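Local coordinates for putative modulator of DNA gyrase (Bacteroides thetaiotaomicron, PDB 1VPB), which is probably a metallopeptidase of the peptidase U62 (PmbA/TldD) family, at residues R175-S178 with N179-G183; T334-A337 with K338-G341. All coordinates share one frame; numbering follows the deposited sequence.

Contact 1: residues R175-S178 with N179-G183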
loop_
_atom_site.group_PDB
_atom_site.type_symbol
_atom_site.label_atom_id
_atom_site.label_comp_id
_atom_site.label_asym_id
_atom_site.label_seq_id
_atom_site.Cartn_x
_atom_site.Cartn_y
_atom_site.Cartn_z
ATOM N N ARG A 175 18.359 19.345 2.853
ATOM C CA ARG A 175 18.473 18.709 4.163
ATOM C C ARG A 175 19.343 19.601 5.032
ATOM O O ARG A 175 20.348 20.163 4.559
ATOM C CB ARG A 175 19.076 17.324 3.956
ATOM C CG ARG A 175 19.518 16.615 5.201
ATOM C CD ARG A 175 19.162 15.109 5.289
ATOM N NE ARG A 175 17.833 14.940 5.839
ATOM C CZ ARG A 175 17.443 15.409 7.013
ATOM N NH1 ARG A 175 18.303 16.012 7.809
ATOM N NH2 ARG A 175 16.196 15.242 7.419
ATOM N N LEU A 176 18.952 19.744 6.313
ATOM C CA LEU A 176 19.720 20.434 7.305
ATOM C C LEU A 176 19.738 19.597 8.581
ATOM O O LEU A 176 18.703 19.001 8.930
ATOM C CB LEU A 176 19.042 21.768 7.648
ATOM C CG LEU A 176 18.955 22.842 6.581
ATOM C CD1 LEU A 176 18.103 24.046 7.086
ATOM C CD2 LEU A 176 20.321 23.270 6.153
ATOM N N ILE A 177 20.880 19.531 9.233
ATOM C CA ILE A 177 21.025 18.863 10.527
ATOM C C ILE A 177 21.731 19.820 11.441
ATOM O O ILE A 177 22.703 20.442 11.047
ATOM C CB ILE A 177 21.721 17.515 10.422
ATOM C CG1 ILE A 177 21.049 16.634 9.354
ATOM C CG2 ILE A 177 21.775 16.815 11.752
ATOM C CD1 ILE A 177 21.788 15.303 9.170
ATOM N N SER A 178 21.245 19.985 12.686
ATOM C CA SER A 178 21.722 21.074 13.526
ATOM C C SER A 178 23.179 21.067 14.012
ATOM O O SER A 178 23.618 22.056 14.619
ATOM C CB SER A 178 20.805 21.159 14.780
ATOM O OG SER A 178 20.775 19.968 15.493
ATOM N N ASN A 179 23.871 19.951 13.886
ATOM C CA ASN A 179 25.290 19.868 14.228
ATOM C C ASN A 179 26.187 20.018 12.965
ATOM O O ASN A 179 27.358 19.608 13.014
ATOM C CB ASN A 179 25.626 18.631 15.015
ATOM C CG ASN A 179 25.493 17.353 14.209
ATOM O OD1 ASN A 179 24.863 17.398 13.148
ATOM N ND2 ASN A 179 26.134 16.262 14.689
ATOM N N GLY A 180 25.650 20.624 11.935
ATOM C CA GLY A 180 26.481 21.181 10.863
ATOM C C GLY A 180 26.432 20.403 9.561
ATOM O O GLY A 180 27.436 20.238 8.866
ATOM N N PHE A 181 25.252 19.985 9.172
ATOM C CA PHE A 181 25.049 19.421 7.839
ATOM C C PHE A 181 24.089 20.250 6.992
ATOM O O PHE A 181 23.032 20.680 7.473
ATOM C CB PHE A 181 24.569 17.994 7.891
ATOM C CG PHE A 181 24.476 17.362 6.500
ATOM C CD1 PHE A 181 25.661 17.088 5.795
ATOM C CD2 PHE A 181 23.287 17.139 5.890
ATOM C CE1 PHE A 181 25.582 16.557 4.491
ATOM C CE2 PHE A 181 23.184 16.610 4.582
ATOM C CZ PHE A 181 24.357 16.361 3.872
ATOM N N GLU A 182 24.453 20.498 5.710
ATOM C CA GLU A 182 23.570 21.039 4.737
ATOM C C GLU A 182 23.806 20.277 3.427
ATOM O O GLU A 182 24.977 20.134 2.989
ATOM C CB GLU A 182 23.857 22.552 4.528
ATOM C CG GLU A 182 23.052 23.184 3.435
ATOM C CD GLU A 182 23.477 24.595 3.107
ATOM O OE1 GLU A 182 24.706 24.840 3.209
ATOM O OE2 GLU A 182 22.600 25.402 2.733
ATOM N N GLY A 183 22.753 19.774 2.842
ATOM C CA GLY A 183 22.862 18.996 1.598
ATOM C C GLY A 183 21.684 19.116 0.707
ATOM O O GLY A 183 20.585 19.406 1.147
#
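I177 and F181 face each other as a hydrogen-bonded antiparallel pair near the end of a beta hairpin, and the tight half of the contact gathers round them. CB of I177 lies 3.8 Å from CB of F181, and CD1 of I177 approaches the phenyl group obliquely. A chi1 of -175° sets the F181 ring opposite its own backbone N and brings it alongside R175, whose CG meets CE2 of F181 at 3.7 Å, at the ring edge and in its plane. A CB on G183 would collide with CZ of that ring. On the other sheet face the cross-strand pair is packed more thinly: CD2 of L176 touches CG of E182 at 3.9 Å. Here L176 is buried and E182 exposed, its OE2 nonetheless bonded to the hydroxyl of Y174. At the turn G180 is exposed, but N179 is held by Y118 and A113. There O of I177 accepts from N of G180 (3.1 Å) and N of F181 (3.2 Å), both on one face of the carbonyl plane, giving a G1 beta bulge with glycine at its positive-phi position. The hairpin joins strands 159-177 and 181-198 of a six-stranded antiparallel sheet; strand 36-52 pairs beside R175-S178, helix 16-31 covers L176, and Y118 and F309 pack against F181.

Contact 2: residues T334-A337 with K338-G341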
loop_
_atom_site.group_PDB
_atom_site.type_symbol
_atom_site.label_atom_id
_atom_site.label_comp_id
_atom_site.label_asym_id
_atom_site.label_seq_id
_atom_site.Cartn_x
_atom_site.Cartn_y
_atom_site.Cartn_z
ATOM N N THR A 334 23.131 5.190 12.787
ATOM C CA THR A 334 23.703 5.724 14.019
ATOM C C THR A 334 22.968 5.119 15.218
ATOM O O THR A 334 23.590 4.672 16.189
ATOM C CB THR A 334 23.622 7.248 14.008
ATOM O OG1 THR A 334 24.481 7.775 12.962
ATOM C CG2 THR A 334 24.204 7.859 15.275
ATOM N N TYR A 335 21.653 5.132 15.150
ATOM C CA TYR A 335 20.820 4.607 16.243
ATOM C C TYR A 335 21.088 3.146 16.565
ATOM O O TYR A 335 21.387 2.795 17.704
ATOM C CB TYR A 335 19.382 4.797 15.869
ATOM C CG TYR A 335 18.405 4.318 16.867
ATOM C CD1 TYR A 335 18.294 4.952 18.111
ATOM C CD2 TYR A 335 17.559 3.289 16.583
ATOM C CE1 TYR A 335 17.389 4.526 19.037
ATOM C CE2 TYR A 335 16.629 2.859 17.496
ATOM C CZ TYR A 335 16.548 3.483 18.726
ATOM O OH TYR A 335 15.573 3.022 19.595
ATOM N N ASN A 336 21.012 2.259 15.557
ATOM C CA ASN A 336 21.281 0.870 15.792
ATOM C C ASN A 336 22.732 0.579 16.174
ATOM O O ASN A 336 23.007 -0.346 16.965
ATOM C CB ASN A 336 20.798 0.033 14.612
ATOM C CG ASN A 336 19.316 -0.030 14.528
ATOM O OD1 ASN A 336 18.654 -0.581 15.418
ATOM N ND2 ASN A 336 18.759 0.540 13.479
ATOM N N ALA A 337 23.667 1.349 15.641
ATOM C CA ALA A 337 25.054 1.239 16.059
ATOM C C ALA A 337 25.169 1.497 17.578
ATOM O O ALA A 337 25.780 0.713 18.311
ATOM C CB ALA A 337 25.965 2.185 15.276
ATOM N N LYS A 338 24.544 2.574 18.042
ATOM C CA LYS A 338 24.588 2.904 19.476
ATOM C C LYS A 338 23.957 1.815 20.335
ATOM O O LYS A 338 24.542 1.420 21.377
ATOM C CB LYS A 338 23.934 4.265 19.730
ATOM C CG LYS A 338 24.245 4.837 21.112
ATOM C CD LYS A 338 24.007 6.289 21.172
ATOM C CE LYS A 338 24.099 6.853 22.601
ATOM N NZ LYS A 338 25.502 6.651 23.145
ATOM N N LYS A 339 22.835 1.270 19.893
ATOM C CA LYS A 339 22.158 0.222 20.637
ATOM C C LYS A 339 22.946 -1.056 20.737
ATOM O O LYS A 339 22.933 -1.741 21.765
ATOM C CB LYS A 339 20.808 -0.092 20.028
ATOM C CG LYS A 339 19.872 1.065 20.099
ATOM C CD LYS A 339 18.508 0.707 19.669
ATOM C CE LYS A 339 17.629 0.279 20.813
ATOM N NZ LYS A 339 16.241 0.138 20.259
ATOM N N MET A 340 23.636 -1.383 19.660
ATOM C CA MET A 340 24.374 -2.604 19.594
ATOM C C MET A 340 25.774 -2.474 20.140
ATOM O O MET A 340 26.433 -3.496 20.368
ATOM C CB MET A 340 24.424 -3.092 18.146
ATOM C CG MET A 340 23.072 -3.620 17.688
ATOM S SD MET A 340 23.109 -4.646 16.238
ATOM C CE MET A 340 23.311 -3.359 15.095
ATOM N N GLY A 341 26.240 -1.249 20.315
ATOM C CA GLY A 341 27.585 -0.985 20.751
ATOM C C GLY A 341 28.626 -1.295 19.698
ATOM O O GLY A 341 29.689 -1.842 19.998
#
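K339 lays its aliphatic chain over one face of the Y335 ring, one helical turn back, and ends at the phenol oxygen. CD of K339 sits 3.8 Å from the ring centroid, displaced toward the rim near CZ and CE2, in a CH-pi contact. A bend at chi3 (92°) then turns the chain so that NZ of K339 donates to OH of Y335 at 3.0 Å. Ring and lysine are thus joined twice, by face contact and by hydrogen bond. The same hydroxyl is bonded to D107, whose carboxylate probably polarises the phenol and makes its oxygen a better acceptor for the ammonium group, and R110 makes a cation-pi contact with the ring. An alanine in place of Y335 would remove the surface under the lysine chain and is likely to leave its ammonium group without this oxygen partner and free to swing.

Behind these side chains the backbone sets the spacing: N of K339 bonds to O of Y335 at 3.0 Å, which holds the two residues one turn apart. The neighbouring i to i+4 bonds follow from K338 to T334 and from M340 to N336. M340 curls over that last carbonyl, its CB 3.3 Å from O of N336, and with N336 it rests against helix 269-273. At the end, N of G341 makes weak bonds to O of A337 (2.8 Å) and back to O of K338, and the residue following G341 donates to O of A337. G341, with positive phi, is thus the C-prime residue of a Schellman motif, which terminates this short helix.

Both contacts are local ways of ending a secondary structure element, one at a hairpin turn and the other at a helix C-terminus, and each uses a glycine with positive phi, G180 in contact 1 and G341 in contact 2. They lie on the same side of the chain's centre, with their own centres 21 Å apart and nearest atoms about 9 Å apart, so they do not touch. The stretch holding A109, R110, A113 and Y118 runs beside both: A113 meets N179 in contact 1 and T334 in contact 2, so that one loop residue lies against both the hairpin and the helix 334-340. Neither contact includes a metal or ligand.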